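Leucine aminopeptidase 2 (Saccharomyces cerevisiae, PDB 2XQ0) is a zinc aminopeptidase of the M1 family that preferentially cleaves di- and tripeptides and also has low epoxide hydrolase activity in vitro. Local coordinates at residues F155-T160 and I202-I207; F28-T33 and P161-T166; S20-Y25 and H68-Y73. All coordinates share one frame; numbering follows the deposited sequence.

In the fold
The three contacts exemplify how loops and strand ends of one domain, the N-terminal domain of an M1 peptidase, are tied together. Contact 1 is the middle member, its centre about 9 Å from that of contact 2 and about 10 Å from that of contact 3. The F158 ring packs on V30 of contact 2 and on S23 and L69 of contact 3; I202 N probably bonds to S165 O, D159 N to D70 OD2 (2.9 Å) and D70 N to C157 O (3.0 Å). Contacts 2 and 3 meet where V163 touches Y25. Contact 1 also lies near the catalytic centre, the P203 side chain about 11 Å from bound bestatin and about 13 Å from zinc.

Contact 1. Residues F155-T160 and I202-I207; sequences FPCFDT and IPAYLI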
loop_
_atom_site.group_PDB
_atom_site.type_symbol
_atom_site.label_atom_id
_atom_site.label_comp_id
_atom_site.label_asym_id
_atom_site.label_seq_id
_atom_site.Cartn_x
_atom_site.Cartn_y
_atom_site.Cartn_z
ATOM N N PHE A 155 2.984 -18.581 7.725
ATOM C CA PHE A 155 3.522 -19.357 8.851
ATOM C C PHE A 155 2.756 -19.074 10.133
ATOM O O PHE A 155 2.196 -18.007 10.293
ATOM C CB PHE A 155 5.021 -19.092 9.061
ATOM C CG PHE A 155 5.360 -17.658 9.368
ATOM C CD1 PHE A 155 5.694 -17.271 10.659
ATOM C CD2 PHE A 155 5.351 -16.699 8.370
ATOM C CE1 PHE A 155 6.019 -15.941 10.948
ATOM C CE2 PHE A 155 5.667 -15.366 8.648
ATOM C CZ PHE A 155 6.000 -14.989 9.943
ATOM N N PRO A 156 2.726 -20.047 11.055
ATOM C CA PRO A 156 2.030 -19.829 12.326
ATOM C C PRO A 156 2.791 -18.794 13.141
ATOM O O PRO A 156 4.019 -18.846 13.213
ATOM C CB PRO A 156 2.055 -21.212 12.989
ATOM C CG PRO A 156 3.208 -21.931 12.359
ATOM C CD PRO A 156 3.428 -21.344 10.994
ATOM N N CYS A 157 2.075 -17.833 13.713
ATOM C CA CYS A 157 2.744 -16.750 14.406
ATOM C C CYS A 157 1.794 -15.928 15.260
ATOM O O CYS A 157 0.580 -16.147 15.278
ATOM C CB CYS A 157 3.432 -15.831 13.384
ATOM S SG CYS A 157 2.316 -15.099 12.147
ATOM N N PHE A 158 2.354 -14.976 15.989
ATOM C CA PHE A 158 1.532 -13.972 16.657
ATOM C C PHE A 158 1.291 -12.880 15.620
ATOM O O PHE A 158 2.052 -11.910 15.536
ATOM C CB PHE A 158 2.275 -13.404 17.850
ATOM C CG PHE A 158 2.546 -14.408 18.935
ATOM C CD1 PHE A 158 1.522 -14.879 19.737
ATOM C CD2 PHE A 158 3.825 -14.870 19.164
ATOM C CE1 PHE A 158 1.768 -15.793 20.749
ATOM C CE2 PHE A 158 4.074 -15.784 20.184
ATOM C CZ PHE A 158 3.042 -16.245 20.973
ATOM N N ASP A 159 0.256 -13.058 14.805
ATOM C CA ASP A 159 0.017 -12.201 13.635
ATOM C C ASP A 159 -0.683 -10.894 14.011
ATOM O O ASP A 159 -1.845 -10.649 13.638
ATOM C CB ASP A 159 -0.784 -12.952 12.553
ATOM C CG ASP A 159 -0.808 -12.218 11.217
ATOM O OD1 ASP A 159 -0.097 -11.199 11.066
ATOM O OD2 ASP A 159 -1.535 -12.663 10.294
ATOM N N THR A 160 0.040 -10.049 14.741
ATOM C CA THR A 160 -0.464 -8.729 15.123
ATOM C C THR A 160 0.664 -7.701 14.983
ATOM O O THR A 160 1.830 -8.017 15.208
ATOM C CB THR A 160 -1.071 -8.734 16.570
ATOM O OG1 THR A 160 -1.154 -7.398 17.069
ATOM C CG2 THR A 160 -0.230 -9.553 17.511
ATOM N N ILE A 202 10.659 -6.541 13.654
ATOM C CA ILE A 202 9.545 -6.221 12.754
ATOM C C ILE A 202 8.283 -7.057 13.045
ATOM O O ILE A 202 8.383 -8.150 13.605
ATOM C CB ILE A 202 9.957 -6.341 11.256
ATOM C CG1 ILE A 202 10.461 -7.759 10.890
ATOM C CG2 ILE A 202 11.020 -5.278 10.896
ATOM C CD1 ILE A 202 10.452 -8.035 9.365
ATOM N N PRO A 203 7.092 -6.518 12.712
ATOM C CA PRO A 203 5.838 -7.287 12.772
ATOM C C PRO A 203 5.793 -8.316 11.627
ATOM O O PRO A 203 6.442 -8.126 10.592
ATOM C CB PRO A 203 4.757 -6.214 12.577
ATOM C CG PRO A 203 5.422 -5.138 11.804
ATOM C CD PRO A 203 6.876 -5.144 12.218
ATOM N N ALA A 204 5.036 -9.390 11.810
ATOM C CA ALA A 204 4.937 -10.439 10.791
ATOM C C ALA A 204 4.428 -9.914 9.444
ATOM O O ALA A 204 4.770 -10.466 8.398
ATOM C CB ALA A 204 4.038 -11.589 11.282
ATOM N N TYR A 205 3.596 -8.875 9.464
ATOM C CA TYR A 205 2.932 -8.461 8.224
ATOM C C TYR A 205 3.956 -7.830 7.261
ATOM O O TYR A 205 3.682 -7.691 6.087
ATOM C CB TYR A 205 1.750 -7.526 8.484
ATOM C CG TYR A 205 2.126 -6.093 8.780
ATOM C CD1 TYR A 205 2.461 -5.213 7.752
ATOM C CD2 TYR A 205 2.137 -5.619 10.073
ATOM C CE1 TYR A 205 2.790 -3.909 8.017
ATOM C CE2 TYR A 205 2.479 -4.311 10.354
ATOM C CZ TYR A 205 2.801 -3.462 9.322
ATOM O OH TYR A 205 3.142 -2.163 9.593
ATOM N N LEU A 206 5.135 -7.474 7.780
ATOM C CA LEU A 206 6.204 -6.871 6.974
ATOM C C LEU A 206 7.127 -7.907 6.327
ATOM O O LEU A 206 7.980 -7.566 5.503
ATOM C CB LEU A 206 7.039 -5.912 7.816
ATOM C CG LEU A 206 6.316 -4.607 8.165
ATOM C CD1 LEU A 206 7.195 -3.737 9.043
ATOM C CD2 LEU A 206 5.964 -3.877 6.894
ATOM N N ILE A 207 6.966 -9.169 6.705
ATOM C CA ILE A 207 7.776 -10.206 6.093
ATOM C C ILE A 207 7.476 -10.230 4.608
ATOM O O ILE A 207 6.321 -10.094 4.184
ATOM C CB ILE A 207 7.547 -11.584 6.706
ATOM C CG1 ILE A 207 8.155 -11.630 8.113
ATOM C CG2 ILE A 207 8.168 -12.671 5.828
ATOM C CD1 ILE A 207 9.676 -11.499 8.089
HETATM O O HOH W 1 3.951 -10.053 14.359
#
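The ring of F155 reaches the 202-207 segment with its outermost carbon: CZ lies 4.1 Å from A204 CB and 4.4 Å from I207 CG1, both approaching at a slant. A chi1 of 60° sets CG between the backbone N and the carbonyl carbon of F155, and the ring extends from there to the alanine methyl. Y205, the residue after A204, has L206 CG over one ring face, 3.6 Å above the plane and displaced toward the rim, and it meets the ring of W317 edge-to-face.

A204 CB is the focus of the contact. Besides F155 CZ it meets C157 SG at 4.0 Å. D159 OD1 passes near the methyl, 4.2 Å from A204 CB, while the other carboxylate oxygen, OD2, forms a salt bridge with R152 from outside the two segments.

Both segments lie in loops between strands of the N-terminal domain. F158 and D159 are the centres of successive inverse gamma turns, and residues 204-206 form a short 3-10 turn, with L206 N bonded to P203 O and I207 N to A204 O. No direct hydrogen bond crosses from one segment to the other. A water mediates instead: it accepts from A204 N at 2.8 Å, and thus supplies a partner to the buried amide at the start of the 3-10 turn, and it lies 2.9 Å from F158 O, to which it can donate. Next to it, P203 CB comes near T160 O. At the far end of the turn, the I207 side chain lies about 4 Å from that of L146, a substrate-binding residue.

Contact 2. Residues F28-T33 and P161-T166; sequences FAVLHT and PSVKST
Hydrogen bonds dominate where H32 and T33 meet T166. T33 N donates to T166 O over 3.0 Å, and S165 OG donates to the same oxygen over 2.7 Å from the opposite face of the carbonyl plane, so two donors grip one atom. With its CG anti to the backbone N (chi1 -174°), H32 brings ND1 to T166 OG1, and the two share a hydrogen bond of 2.8 Å (angle 156°), the hydroxyl lying at the ring edge and near its plane. The second imidazole nitrogen, NE2, bonds to T168 OG1. Were the imidazole replaced by an alanine here, the hydroxyls of T166 and T168 would probably lose the group that ties them to this strand.

A water adds an indirect link, donating to L31 O at 3.0 Å and accepting from T166 N at 3.3 Å.

The apolar part centres on V30. V30 and V163 cross at about a right angle with CG2 of V30 3.8 Å from CG1 of V163, while the other branch of V30, CG1, rests 3.6 Å from S165 CB.

Strand 28-40 runs parallel to strand 165-172 here and antiparallel to strand 45-56 on its other side. L31 and H32 both face Q53 of that second neighbour in a classic beta bulge, and T33 continues the parallel pairing through a backbone bond with T168.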
loop_
_atom_site.group_PDB
_atom_site.type_symbol
_atom_site.label_atom_id
_atom_site.label_comp_id
_atom_site.label_asym_id
_atom_site.label_seq_id
_atom_site.Cartn_x
_atom_site.Cartn_y
_atom_site.Cartn_z
ATOM N N PHE A 28 3.258 -13.361 26.184
ATOM C CA PHE A 28 4.606 -13.772 25.826
ATOM C C PHE A 28 5.380 -12.621 25.218
ATOM O O PHE A 28 4.794 -11.687 24.672
ATOM C CB PHE A 28 4.568 -14.913 24.805
ATOM C CG PHE A 28 3.799 -16.110 25.262
ATOM C CD1 PHE A 28 4.424 -17.122 25.967
ATOM C CD2 PHE A 28 2.444 -16.227 24.985
ATOM C CE1 PHE A 28 3.716 -18.229 26.391
ATOM C CE2 PHE A 28 1.726 -17.330 25.414
ATOM C CZ PHE A 28 2.364 -18.337 26.110
ATOM N N ALA A 29 6.702 -12.696 25.314
ATOM C CA ALA A 29 7.571 -11.797 24.578
ATOM C C ALA A 29 8.241 -12.615 23.489
ATOM O O ALA A 29 8.733 -13.709 23.755
ATOM C CB ALA A 29 8.608 -11.204 25.496
ATOM N N VAL A 30 8.249 -12.102 22.266
ATOM C CA VAL A 30 8.923 -12.795 21.177
ATOM C C VAL A 30 10.297 -12.180 20.997
ATOM O O VAL A 30 10.434 -11.072 20.492
ATOM C CB VAL A 30 8.137 -12.748 19.853
ATOM C CG1 VAL A 30 8.923 -13.452 18.752
ATOM C CG2 VAL A 30 6.786 -13.397 20.014
ATOM N N LEU A 31 11.313 -12.919 21.424
ATOM C CA LEU A 31 12.685 -12.432 21.427
ATOM C C LEU A 31 13.388 -12.628 20.091
ATOM O O LEU A 31 14.304 -11.890 19.765
ATOM C CB LEU A 31 13.469 -13.135 22.531
ATOM C CG LEU A 31 12.731 -13.054 23.874
ATOM C CD1 LEU A 31 13.497 -13.768 24.962
ATOM C CD2 LEU A 31 12.461 -11.590 24.230
ATOM N N HIS A 32 12.967 -13.633 19.325
ATOM C CA HIS A 32 13.569 -13.902 18.018
ATOM C C HIS A 32 12.728 -14.910 17.251
ATOM O O HIS A 32 12.114 -15.797 17.856
ATOM C CB HIS A 32 14.998 -14.436 18.166
ATOM C CG HIS A 32 15.707 -14.594 16.854
ATOM N ND1 HIS A 32 16.222 -13.524 16.158
ATOM C CD2 HIS A 32 15.951 -15.692 16.097
ATOM C CE1 HIS A 32 16.759 -13.951 15.029
ATOM N NE2 HIS A 32 16.606 -15.264 14.967
ATOM N N THR A 33 12.707 -14.773 15.929
ATOM C CA THR A 33 11.981 -15.678 15.031
ATOM C C THR A 33 12.879 -16.163 13.903
ATOM O O THR A 33 13.465 -15.367 13.169
ATOM C CB THR A 33 10.773 -14.992 14.377
ATOM O OG1 THR A 33 9.925 -14.442 15.388
ATOM C CG2 THR A 33 9.977 -15.985 13.526
ATOM N N PRO A 161 0.325 -6.472 14.580
ATOM C CA PRO A 161 1.406 -5.486 14.465
ATOM C C PRO A 161 1.930 -5.034 15.836
ATOM O O PRO A 161 2.952 -4.344 15.895
ATOM C CB PRO A 161 0.766 -4.346 13.676
ATOM C CG PRO A 161 -0.725 -4.530 13.831
ATOM C CD PRO A 161 -0.930 -6.023 13.947
ATOM N N SER A 162 1.262 -5.453 16.914
ATOM C CA SER A 162 1.770 -5.256 18.270
ATOM C C SER A 162 2.997 -6.103 18.579
ATOM O O SER A 162 3.758 -5.777 19.485
ATOM C CB SER A 162 0.691 -5.538 19.328
ATOM O OG SER A 162 -0.230 -4.469 19.420
ATOM N N VAL A 163 3.199 -7.194 17.841
ATOM C CA VAL A 163 4.352 -8.054 18.109
ATOM C C VAL A 163 5.443 -7.834 17.072
ATOM O O VAL A 163 5.191 -8.000 15.888
ATOM C CB VAL A 163 3.936 -9.538 18.137
ATOM C CG1 VAL A 163 5.154 -10.461 18.281
ATOM C CG2 VAL A 163 2.950 -9.771 19.280
ATOM N N LYS A 164 6.642 -7.441 17.514
ATOM C CA LYS A 164 7.766 -7.241 16.605
ATOM C C LYS A 164 8.958 -8.040 17.110
ATOM O O LYS A 164 9.191 -8.128 18.314
ATOM C CB LYS A 164 8.129 -5.754 16.509
ATOM C CG LYS A 164 6.913 -4.858 16.293
ATOM C CD LYS A 164 7.230 -3.696 15.368
ATOM C CE LYS A 164 7.848 -2.543 16.124
ATOM N NZ LYS A 164 7.975 -1.337 15.259
ATOM N N SER A 165 9.703 -8.614 16.178
ATOM C CA SER A 165 10.747 -9.584 16.482
ATOM C C SER A 165 11.841 -9.470 15.444
ATOM O O SER A 165 11.549 -9.210 14.286
ATOM C CB SER A 165 10.150 -10.989 16.382
ATOM O OG SER A 165 11.140 -11.982 16.491
ATOM N N THR A 166 13.096 -9.658 15.851
ATOM C CA THR A 166 14.153 -9.882 14.889
ATOM C C THR A 166 13.898 -11.211 14.165
ATOM O O THR A 166 13.229 -12.110 14.709
ATOM C CB THR A 166 15.523 -9.904 15.584
ATOM O OG1 THR A 166 15.510 -10.886 16.629
ATOM C CG2 THR A 166 15.811 -8.539 16.206
HETATM O O HOH W 2 13.404 -9.153 19.081
#

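Contact 3. Residues S20-Y25 and H68-Y73; sequences STLSNY and HLDTSY
D70 holds its CG anti to the carbonyl carbon (chi1 -75°), and T21 holds OG1 anti to the backbone N, which brings carboxylate and hydroxyl together. T21 OG1 donates to D70 OD2, although the modelled length of 2.4 Å is very short and doubtful. The other oxygen, OD1, takes L22 N on its syn side at 2.8 Å in a nearly straight bond. T21 OG1 also accepts from S23 N at 3.0 Å, which closes an ST turn, and from S23 OG. The buried carboxylate thus gathers two backbone N-H groups, L22 N on OD1 and D159 N on OD2, with the T21 hydroxyl beside OD2.

N24, with chi1 at 55°, folds its amide back over H68. N24 OD1 receives H68 N at 2.9 Å from above the carbonyl plane, and N24 N returns a bond to H68 O. N24 ND2 sits 4.0 Å above one face of the H68 ring, toward its rim, the planes 14° apart, and hydrogen-bonds to E66 O. H68 NE2 bonds to E66 OE2.

Residues 21-24 run roughly antiparallel to 68-70. Strand 66-69, an edge strand of the domain's ten-stranded sheet, pairs through L69 with L101; segment 20-25 leads on into strand 28-40.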
loop_
_atom_site.group_PDB
_atom_site.type_symbol
_atom_site.label_atom_id
_atom_site.label_comp_id
_atom_site.label_asym_id
_atom_site.label_seq_id
_atom_site.Cartn_x
_atom_site.Cartn_y
_atom_site.Cartn_z
ATOM N N SER A 20 -7.961 -8.429 16.089
ATOM C CA SER A 20 -7.860 -9.188 14.838
ATOM C C SER A 20 -6.938 -10.394 14.948
ATOM O O SER A 20 -6.691 -11.063 13.945
ATOM C CB SER A 20 -7.349 -8.297 13.695
ATOM O OG SER A 20 -8.264 -7.251 13.420
ATOM N N THR A 21 -6.406 -10.666 16.140
ATOM C CA THR A 21 -5.572 -11.866 16.323
ATOM C C THR A 21 -6.257 -12.851 17.265
ATOM O O THR A 21 -6.966 -12.460 18.191
ATOM C CB THR A 21 -4.164 -11.542 16.858
ATOM O OG1 THR A 21 -3.418 -12.751 17.025
ATOM C CG2 THR A 21 -4.235 -10.852 18.188
ATOM N N LEU A 22 -6.040 -14.136 17.019
ATOM C CA LEU A 22 -6.555 -15.185 17.892
ATOM C C LEU A 22 -5.457 -15.620 18.863
ATOM O O LEU A 22 -5.654 -16.515 19.684
ATOM C CB LEU A 22 -7.015 -16.378 17.054
ATOM C CG LEU A 22 -8.141 -16.074 16.067
ATOM C CD1 LEU A 22 -8.527 -17.314 15.265
ATOM C CD2 LEU A 22 -9.344 -15.514 16.804
ATOM N N SER A 23 -4.291 -14.997 18.747
ATOM C CA SER A 23 -3.131 -15.397 19.541
ATOM C C SER A 23 -3.200 -14.809 20.951
ATOM O O SER A 23 -3.938 -13.856 21.195
ATOM C CB SER A 23 -1.832 -14.970 18.861
ATOM O OG SER A 23 -1.623 -13.578 19.005
ATOM N N ASN A 24 -2.453 -15.379 21.892
ATOM C CA ASN A 24 -2.423 -14.762 23.217
ATOM C C ASN A 24 -1.118 -14.017 23.412
ATOM O O ASN A 24 -0.316 -14.317 24.296
ATOM C CB ASN A 24 -2.744 -15.744 24.355
ATOM C CG ASN A 24 -1.857 -16.987 24.367
ATOM O OD1 ASN A 24 -1.039 -17.222 23.475
ATOM N ND2 ASN A 24 -2.041 -17.803 25.395
ATOM N N TYR A 25 -0.927 -13.021 22.563
ATOM C CA TYR A 25 0.354 -12.348 22.460
ATOM C C TYR A 25 0.718 -11.519 23.686
ATOM O O TYR A 25 1.900 -11.296 23.954
ATOM C CB TYR A 25 0.387 -11.468 21.215
ATOM C CG TYR A 25 -0.513 -10.254 21.284
ATOM C CD1 TYR A 25 -0.002 -9.009 21.643
ATOM C CD2 TYR A 25 -1.874 -10.351 21.008
ATOM C CE1 TYR A 25 -0.818 -7.883 21.691
ATOM C CE2 TYR A 25 -2.697 -9.237 21.065
ATOM C CZ TYR A 25 -2.155 -8.002 21.389
ATOM O OH TYR A 25 -2.963 -6.894 21.426
ATOM N N HIS A 68 -1.291 -19.804 22.131
ATOM C CA HIS A 68 -2.305 -19.710 21.096
ATOM C C HIS A 68 -1.671 -18.921 19.954
ATOM O O HIS A 68 -1.265 -17.769 20.140
ATOM C CB HIS A 68 -3.521 -18.923 21.579
ATOM C CG HIS A 68 -4.318 -19.609 22.642
ATOM N ND1 HIS A 68 -5.354 -18.991 23.304
ATOM C CD2 HIS A 68 -4.225 -20.855 23.167
ATOM C CE1 HIS A 68 -5.875 -19.825 24.185
ATOM N NE2 HIS A 68 -5.207 -20.964 24.121
ATOM N N LEU A 69 -1.578 -19.531 18.779
ATOM C CA LEU A 69 -1.051 -18.819 17.607
ATOM C C LEU A 69 -2.099 -18.724 16.497
ATOM O O LEU A 69 -3.074 -19.495 16.466
ATOM C CB LEU A 69 0.241 -19.469 17.080
ATOM C CG LEU A 69 1.506 -19.578 17.957
ATOM C CD1 LEU A 69 2.710 -20.057 17.153
ATOM C CD2 LEU A 69 1.860 -18.285 18.604
ATOM N N ASP A 70 -1.889 -17.764 15.595
ATOM C CA ASP A 70 -2.753 -17.527 14.448
ATOM C C ASP A 70 -2.300 -18.473 13.348
ATOM O O ASP A 70 -1.113 -18.665 13.172
ATOM C CB ASP A 70 -2.525 -16.096 13.922
ATOM C CG ASP A 70 -3.159 -15.020 14.793
ATOM O OD1 ASP A 70 -4.396 -15.043 14.942
ATOM O OD2 ASP A 70 -2.426 -14.111 15.272
ATOM N N THR A 71 -3.238 -19.057 12.614
ATOM C CA THR A 71 -2.933 -19.742 11.363
ATOM C C THR A 71 -4.136 -19.548 10.481
ATOM O O THR A 71 -5.225 -19.262 10.985
ATOM C CB THR A 71 -2.696 -21.279 11.520
ATOM O OG1 THR A 71 -3.945 -21.958 11.701
ATOM C CG2 THR A 71 -1.775 -21.581 12.675
ATOM N N SER A 72 -3.932 -19.690 9.174
ATOM C CA SER A 72 -5.017 -19.700 8.205
ATOM C C SER A 72 -4.654 -20.616 7.037
ATOM O O SER A 72 -3.718 -20.342 6.278
ATOM C CB SER A 72 -5.294 -18.296 7.675
ATOM O OG SER A 72 -6.286 -18.378 6.667
ATOM N N TYR A 73 -5.397 -21.707 6.903
ATOM C CA TYR A 73 -5.145 -22.697 5.867
ATOM C C TYR A 73 -3.704 -23.190 5.861
ATOM O O TYR A 73 -3.112 -23.378 4.794
ATOM C CB TYR A 73 -5.477 -22.124 4.493
ATOM C CG TYR A 73 -6.860 -21.534 4.356
ATOM C CD1 TYR A 73 -7.997 -22.316 4.513
ATOM C CD2 TYR A 73 -7.026 -20.194 4.038
ATOM C CE1 TYR A 73 -9.260 -21.771 4.369
ATOM C CE2 TYR A 73 -8.272 -19.640 3.896
ATOM C CZ TYR A 73 -9.386 -20.429 4.059
ATOM O OH TYR A 73 -10.623 -19.859 3.904
#